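Local coordinates for imine reductase (Bacillus cereus, PDB 4D3D), which probably uses NADPH to reduce cyclic imines such as 2-methylpyrroline to amines with S selectivity, at residues 36-45 with 164-172. Residues are numbered along the deposited sequence; the frame is centred on the assembly and turned at random.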
ATOM      1  N   MET B  36       8.249 -13.444  27.537  1.00 25.72           N
ATOM      2  CA  MET B  36       9.708 -13.402  27.556  1.00 22.84           C
ATOM      3  C   MET B  36      10.317 -14.029  28.785  1.00 24.01           C
ATOM      4  O   MET B  36      11.290 -14.816  28.706  1.00 25.16           O
ATOM      5  CB  MET B  36      10.144 -11.913  27.458  1.00 24.28           C
ATOM      6  CG  MET B  36       9.855 -11.295  26.094  1.00 25.00           C
ATOM      7  SD  MET B  36      10.244  -9.541  26.036  1.00 27.17           S
ATOM      8  CE  MET B  36      10.103  -9.358  24.277  1.00 33.41           C
ATOM      9  N   ALA B  37       9.797 -13.697  29.969  1.00 24.33           N
ATOM     10  CA  ALA B  37      10.270 -14.349  31.175  1.00 24.59           C
ATOM     11  C   ALA B  37      10.134 -15.888  31.081  1.00 26.86           C
ATOM     12  O   ALA B  37      10.970 -16.653  31.541  1.00 27.05           O
ATOM     13  CB  ALA B  37       9.513 -13.792  32.394  1.00 26.98           C
ATOM     14  N   ASP B  38       9.033 -16.326  30.521  1.00 32.63           N
ATOM     15  CA  ASP B  38       8.748 -17.768  30.378  1.00 32.40           C
ATOM     16  C   ASP B  38       9.818 -18.468  29.519  1.00 30.30           C
ATOM     17  O   ASP B  38      10.366 -19.543  29.880  1.00 29.41           O
ATOM     18  CB  ASP B  38       7.345 -17.870  29.764  1.00 35.17           C
ATOM     19  CG  ASP B  38       6.642 -19.109  30.124  1.00 47.72           C
ATOM     20  OD1 ASP B  38       6.273 -19.268  31.313  1.00 53.82           O
ATOM     21  OD2 ASP B  38       6.444 -19.918  29.207  1.00 59.44           O
ATOM     22  N   VAL B  39      10.156 -17.846  28.395  1.00 29.29           N
ATOM     23  CA  VAL B  39      11.182 -18.399  27.512  1.00 31.29           C
ATOM     24  C   VAL B  39      12.540 -18.350  28.118  1.00 32.43           C
ATOM     25  O   VAL B  39      13.288 -19.313  28.005  1.00 27.62           O
ATOM     26  CB  VAL B  39      11.219 -17.683  26.166  1.00 33.41           C
ATOM     27  CG1 VAL B  39      12.461 -18.051  25.348  1.00 36.46           C
ATOM     28  CG2 VAL B  39       9.978 -18.070  25.423  1.00 35.28           C
ATOM     29  N   PHE B  40      12.877 -17.249  28.811  1.00 26.32           N
ATOM     30  CA  PHE B  40      14.122 -17.240  29.541  1.00 28.20           C
ATOM     31  C   PHE B  40      14.185 -18.425  30.561  1.00 28.09           C
ATOM     32  O   PHE B  40      15.234 -19.064  30.650  1.00 28.67           O
ATOM     33  CB  PHE B  40      14.360 -15.897  30.281  1.00 26.78           C
ATOM     34  CG  PHE B  40      14.798 -14.756  29.402  1.00 27.26           C
ATOM     35  CD1 PHE B  40      15.854 -14.885  28.498  1.00 27.04           C
ATOM     36  CD2 PHE B  40      14.173 -13.496  29.533  1.00 26.62           C
ATOM     37  CE1 PHE B  40      16.244 -13.818  27.679  1.00 27.24           C
ATOM     38  CE2 PHE B  40      14.596 -12.396  28.764  1.00 26.41           C
ATOM     39  CZ  PHE B  40      15.640 -12.563  27.844  1.00 27.10           C
ATOM     40  N   LEU B  41      13.095 -18.656  31.312  1.00 26.41           N
ATOM     41  CA  LEU B  41      13.062 -19.756  32.321  1.00 31.44           C
ATOM     42  C   LEU B  41      13.260 -21.111  31.652  1.00 31.88           C
ATOM     43  O   LEU B  41      14.055 -21.938  32.113  1.00 29.98           O
ATOM     44  CB  LEU B  41      11.754 -19.775  33.142  1.00 30.72           C
ATOM     45  CG  LEU B  41      11.677 -18.644  34.192  1.00 31.33           C
ATOM     46  CD1 LEU B  41      10.243 -18.470  34.689  1.00 34.75           C
ATOM     47  CD2 LEU B  41      12.670 -18.835  35.362  1.00 35.23           C
ATOM     48  N   GLU B  42      12.582 -21.291  30.546  1.00 32.26           N
ATOM     49  CA  GLU B  42      12.725 -22.524  29.772  1.00 37.52           C
ATOM     50  C   GLU B  42      14.173 -22.781  29.338  1.00 38.88           C
ATOM     51  O   GLU B  42      14.597 -23.921  29.316  1.00 38.56           O
ATOM     52  CB  GLU B  42      11.813 -22.466  28.565  1.00 40.88           C
ATOM     53  CG  GLU B  42      11.845 -23.703  27.674  1.00 53.44           C
ATOM     54  CD  GLU B  42      10.984 -23.523  26.443  1.00 61.57           C
ATOM     55  OE1 GLU B  42      10.124 -22.616  26.469  1.00 61.13           O
ATOM     56  OE2 GLU B  42      11.180 -24.280  25.461  1.00 67.83           O
ATOM     57  N   TYR B  43      14.923 -21.738  29.008  1.00 35.42           N
ATOM     58  CA  TYR B  43      16.284 -21.887  28.535  1.00 35.02           C
ATOM     59  C   TYR B  43      17.279 -21.812  29.676  1.00 34.62           C
ATOM     60  O   TYR B  43      18.492 -21.605  29.448  1.00 37.27           O
ATOM     61  CB  TYR B  43      16.587 -20.879  27.366  1.00 35.24           C
ATOM     62  CG  TYR B  43      15.987 -21.368  26.036  1.00 40.05           C
ATOM     63  CD1 TYR B  43      14.640 -21.192  25.754  1.00 43.83           C
ATOM     64  CD2 TYR B  43      16.752 -22.088  25.103  1.00 41.00           C
ATOM     65  CE1 TYR B  43      14.052 -21.676  24.568  1.00 46.71           C
ATOM     66  CE2 TYR B  43      16.176 -22.578  23.922  1.00 42.32           C
ATOM     67  CZ  TYR B  43      14.828 -22.387  23.665  1.00 45.27           C
ATOM     68  OH  TYR B  43      14.247 -22.851  22.493  1.00 43.44           O
ATOM     69  N   GLY B  44      16.806 -21.974  30.919  1.00 33.34           N
ATOM     70  CA  GLY B  44      17.725 -22.093  32.018  1.00 33.68           C
ATOM     71  C   GLY B  44      18.258 -20.800  32.636  1.00 30.82           C
ATOM     72  O   GLY B  44      19.258 -20.830  33.345  1.00 31.15           O
ATOM     73  N   TYR B  45      17.657 -19.658  32.340  1.00 29.65           N
ATOM     74  CA  TYR B  45      18.100 -18.415  32.944  1.00 27.59           C
ATOM     75  C   TYR B  45      17.561 -18.294  34.339  1.00 28.15           C
ATOM     76  O   TYR B  45      16.461 -18.780  34.659  1.00 30.05           O
ATOM     77  CB  TYR B  45      17.573 -17.223  32.124  1.00 28.39           C
ATOM     78  CG  TYR B  45      18.413 -16.945  30.907  1.00 27.40           C
ATOM     79  CD1 TYR B  45      18.437 -17.843  29.847  1.00 28.56           C
ATOM     80  CD2 TYR B  45      19.263 -15.823  30.843  1.00 27.24           C
ATOM     81  CE1 TYR B  45      19.265 -17.648  28.753  1.00 29.84           C
ATOM     82  CE2 TYR B  45      20.092 -15.610  29.744  1.00 27.94           C
ATOM     83  CZ  TYR B  45      20.090 -16.513  28.692  1.00 29.70           C
ATOM     84  OH  TYR B  45      20.906 -16.335  27.587  1.00 33.51           O
ATOM     85  N   ARG B 164      23.690  -9.533  22.886  1.00 23.60           N
ATOM     86  CA  ARG B 164      23.001 -10.126  21.784  1.00 28.25           C
ATOM     87  C   ARG B 164      22.603 -11.562  22.002  1.00 26.57           C
ATOM     88  O   ARG B 164      21.511 -11.984  21.628  1.00 24.97           O
ATOM     89  CB  ARG B 164      23.917 -10.009  20.563  1.00 30.42           C
ATOM     90  CG  ARG B 164      23.566 -10.799  19.371  1.00 35.45           C
ATOM     91  CD  ARG B 164      24.603 -10.327  18.338  1.00 42.34           C
ATOM     92  NE  ARG B 164      24.059 -10.694  17.107  1.00 48.23           N
ATOM     93  CZ  ARG B 164      24.184 -10.043  15.975  1.00 54.38           C
ATOM     94  NH1 ARG B 164      24.917  -8.941  15.855  1.00 53.05           N
ATOM     95  NH2 ARG B 164      23.555 -10.552  14.943  1.00 64.14           N
ATOM     96  N   GLU B 165      23.522 -12.310  22.567  1.00 27.47           N
ATOM     97  CA  GLU B 165      23.253 -13.710  22.849  1.00 28.01           C
ATOM     98  C   GLU B 165      22.001 -13.911  23.719  1.00 26.71           C
ATOM     99  O   GLU B 165      21.136 -14.736  23.417  1.00 24.18           O
ATOM    100  CB  GLU B 165      24.494 -14.322  23.495  1.00 33.15           C
ATOM    101  CG  GLU B 165      24.335 -15.812  23.789  1.00 35.14           C
ATOM    102  CD  GLU B 165      25.640 -16.507  24.222  1.00 40.16           C
ATOM    103  OE1 GLU B 165      26.483 -15.953  24.942  1.00 43.36           O
ATOM    104  OE2 GLU B 165      25.836 -17.640  23.802  1.00 46.83           O
ATOM    105  N   THR B 166      21.887 -13.155  24.815  1.00 25.49           N
ATOM    106  CA  THR B 166      20.687 -13.234  25.632  1.00 23.96           C
ATOM    107  C   THR B 166      19.425 -12.774  24.838  1.00 21.70           C
ATOM    108  O   THR B 166      18.368 -13.391  24.925  1.00 23.72           O
ATOM    109  CB  THR B 166      20.849 -12.358  26.905  1.00 27.11           C
ATOM    110  OG1 THR B 166      21.967 -12.836  27.650  1.00 29.36           O
ATOM    111  CG2 THR B 166      19.579 -12.371  27.747  1.00 26.34           C
ATOM    112  N   LEU B 167      19.516 -11.637  24.150  1.00 22.30           N
ATOM    113  CA  LEU B 167      18.363 -11.118  23.398  1.00 22.92           C
ATOM    114  C   LEU B 167      17.900 -12.150  22.371  1.00 22.67           C
ATOM    115  O   LEU B 167      16.746 -12.292  22.152  1.00 23.34           O
ATOM    116  CB  LEU B 167      18.693  -9.758  22.714  1.00 22.98           C
ATOM    117  CG  LEU B 167      18.939  -8.660  23.761  1.00 23.23           C
ATOM    118  CD1 LEU B 167      19.425  -7.406  23.053  1.00 24.08           C
ATOM    119  CD2 LEU B 167      17.688  -8.397  24.593  1.00 24.96           C
ATOM    120  N   GLU B 168      18.837 -12.867  21.750  1.00 26.36           N
ATOM    121  CA  GLU B 168      18.488 -13.876  20.706  1.00 27.23           C
ATOM    122  C   GLU B 168      17.881 -15.180  21.231  1.00 29.58           C
ATOM    123  O   GLU B 168      17.369 -15.998  20.461  1.00 32.06           O
ATOM    124  CB  GLU B 168      19.710 -14.107  19.795  1.00 29.28           C
ATOM    125  CG  GLU B 168      19.929 -12.949  18.855  1.00 27.15           C
ATOM    126  CD  GLU B 168      21.142 -13.054  17.963  1.00 32.66           C
ATOM    127  OE1 GLU B 168      21.894 -14.032  18.027  1.00 32.63           O
ATOM    128  OE2 GLU B 168      21.378 -12.124  17.201  1.00 28.03           O
ATOM    129  N   VAL B 169      17.840 -15.351  22.554  1.00 26.84           N
ATOM    130  CA  VAL B 169      16.981 -16.375  23.130  1.00 28.58           C
ATOM    131  C   VAL B 169      15.490 -16.063  22.873  1.00 26.89           C
ATOM    132  O   VAL B 169      14.659 -16.959  22.695  1.00 29.11           O
ATOM    133  CB  VAL B 169      17.234 -16.468  24.648  1.00 28.64           C
ATOM    134  CG1 VAL B 169      16.240 -17.395  25.315  1.00 31.00           C
ATOM    135  CG2 VAL B 169      18.679 -16.838  24.906  1.00 32.34           C
ATOM    136  N   LEU B 170      15.146 -14.773  22.798  1.00 26.36           N
ATOM    137  CA  LEU B 170      13.764 -14.360  22.582  1.00 26.20           C
ATOM    138  C   LEU B 170      13.302 -14.425  21.107  1.00 28.85           C
ATOM    139  O   LEU B 170      12.185 -14.884  20.819  1.00 31.77           O
ATOM    140  CB  LEU B 170      13.552 -12.921  23.108  1.00 26.72           C
ATOM    141  CG  LEU B 170      13.902 -12.740  24.584  1.00 25.30           C
ATOM    142  CD1 LEU B 170      13.624 -11.298  24.945  1.00 26.52           C
ATOM    143  CD2 LEU B 170      13.134 -13.713  25.504  1.00 23.55           C
ATOM    144  N   THR B 171      14.107 -13.875  20.219  1.00 27.23           N
ATOM    145  CA  THR B 171      13.843 -13.794  18.779  1.00 25.28           C
ATOM    146  C   THR B 171      15.171 -13.621  18.034  1.00 25.68           C
ATOM    147  O   THR B 171      16.208 -13.328  18.658  1.00 28.08           O
ATOM    148  CB  THR B 171      12.948 -12.559  18.359  1.00 26.57           C
ATOM    149  OG1 THR B 171      13.722 -11.347  18.431  1.00 27.09           O
ATOM    150  CG2 THR B 171      11.730 -12.373  19.169  1.00 28.66           C
ATOM    151  N   SER B 172      15.165 -13.752  16.692  1.00 23.93           N
ATOM    152  CA  SER B 172      16.277 -13.293  15.875  1.00 24.40           C
ATOM    153  C   SER B 172      16.379 -11.762  15.941  1.00 22.66           C
ATOM    154  O   SER B 172      15.416 -11.106  16.284  1.00 26.19           O
ATOM    155  CB  SER B 172      16.148 -13.773  14.431  1.00 27.90           C
ATOM    156  OG  SER B 172      16.249 -15.187  14.468  1.00 28.77           O
TER
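Leu170 and Val169, on helix 157-170, pack against Phe40 on helix 31-42, the first helix of the Rossmann-type domain. The two helix segments run at 110° to each other, with axes 9.8 Å apart at closest approach, and no hydrogen bond links them; the join is made mostly by apolar side chains. Leu170 lays CD2 over one face of the Phe40 ring in a CH-pi contact, 3.8 Å from the centroid and displaced toward the rim. Its other methyl, CD1, lies 3.9 Å from Met36 CG, where the extended methionine chain crosses the leucine at about a right angle. Val169 divides its branches: CG1, anti to the backbone N (chi1 173°), meets Val39 CG1 at 3.8 Å and the root of the Tyr43 ring, whereas CG2 comes within 3.5 Å of Tyr45 OH. A Schellman motif with Gly44 as its C-prime residue ends helix 31-42 and returns the chain toward strand 46-50, bringing Tyr45 over Phe40, whose CD1 sits 4.0 Å above the centre of the tyrosine ring. At the edge of the Phe40 ring, CE1 approaches the backbone O of Thr166, near the ring plane, at 3.5 Å.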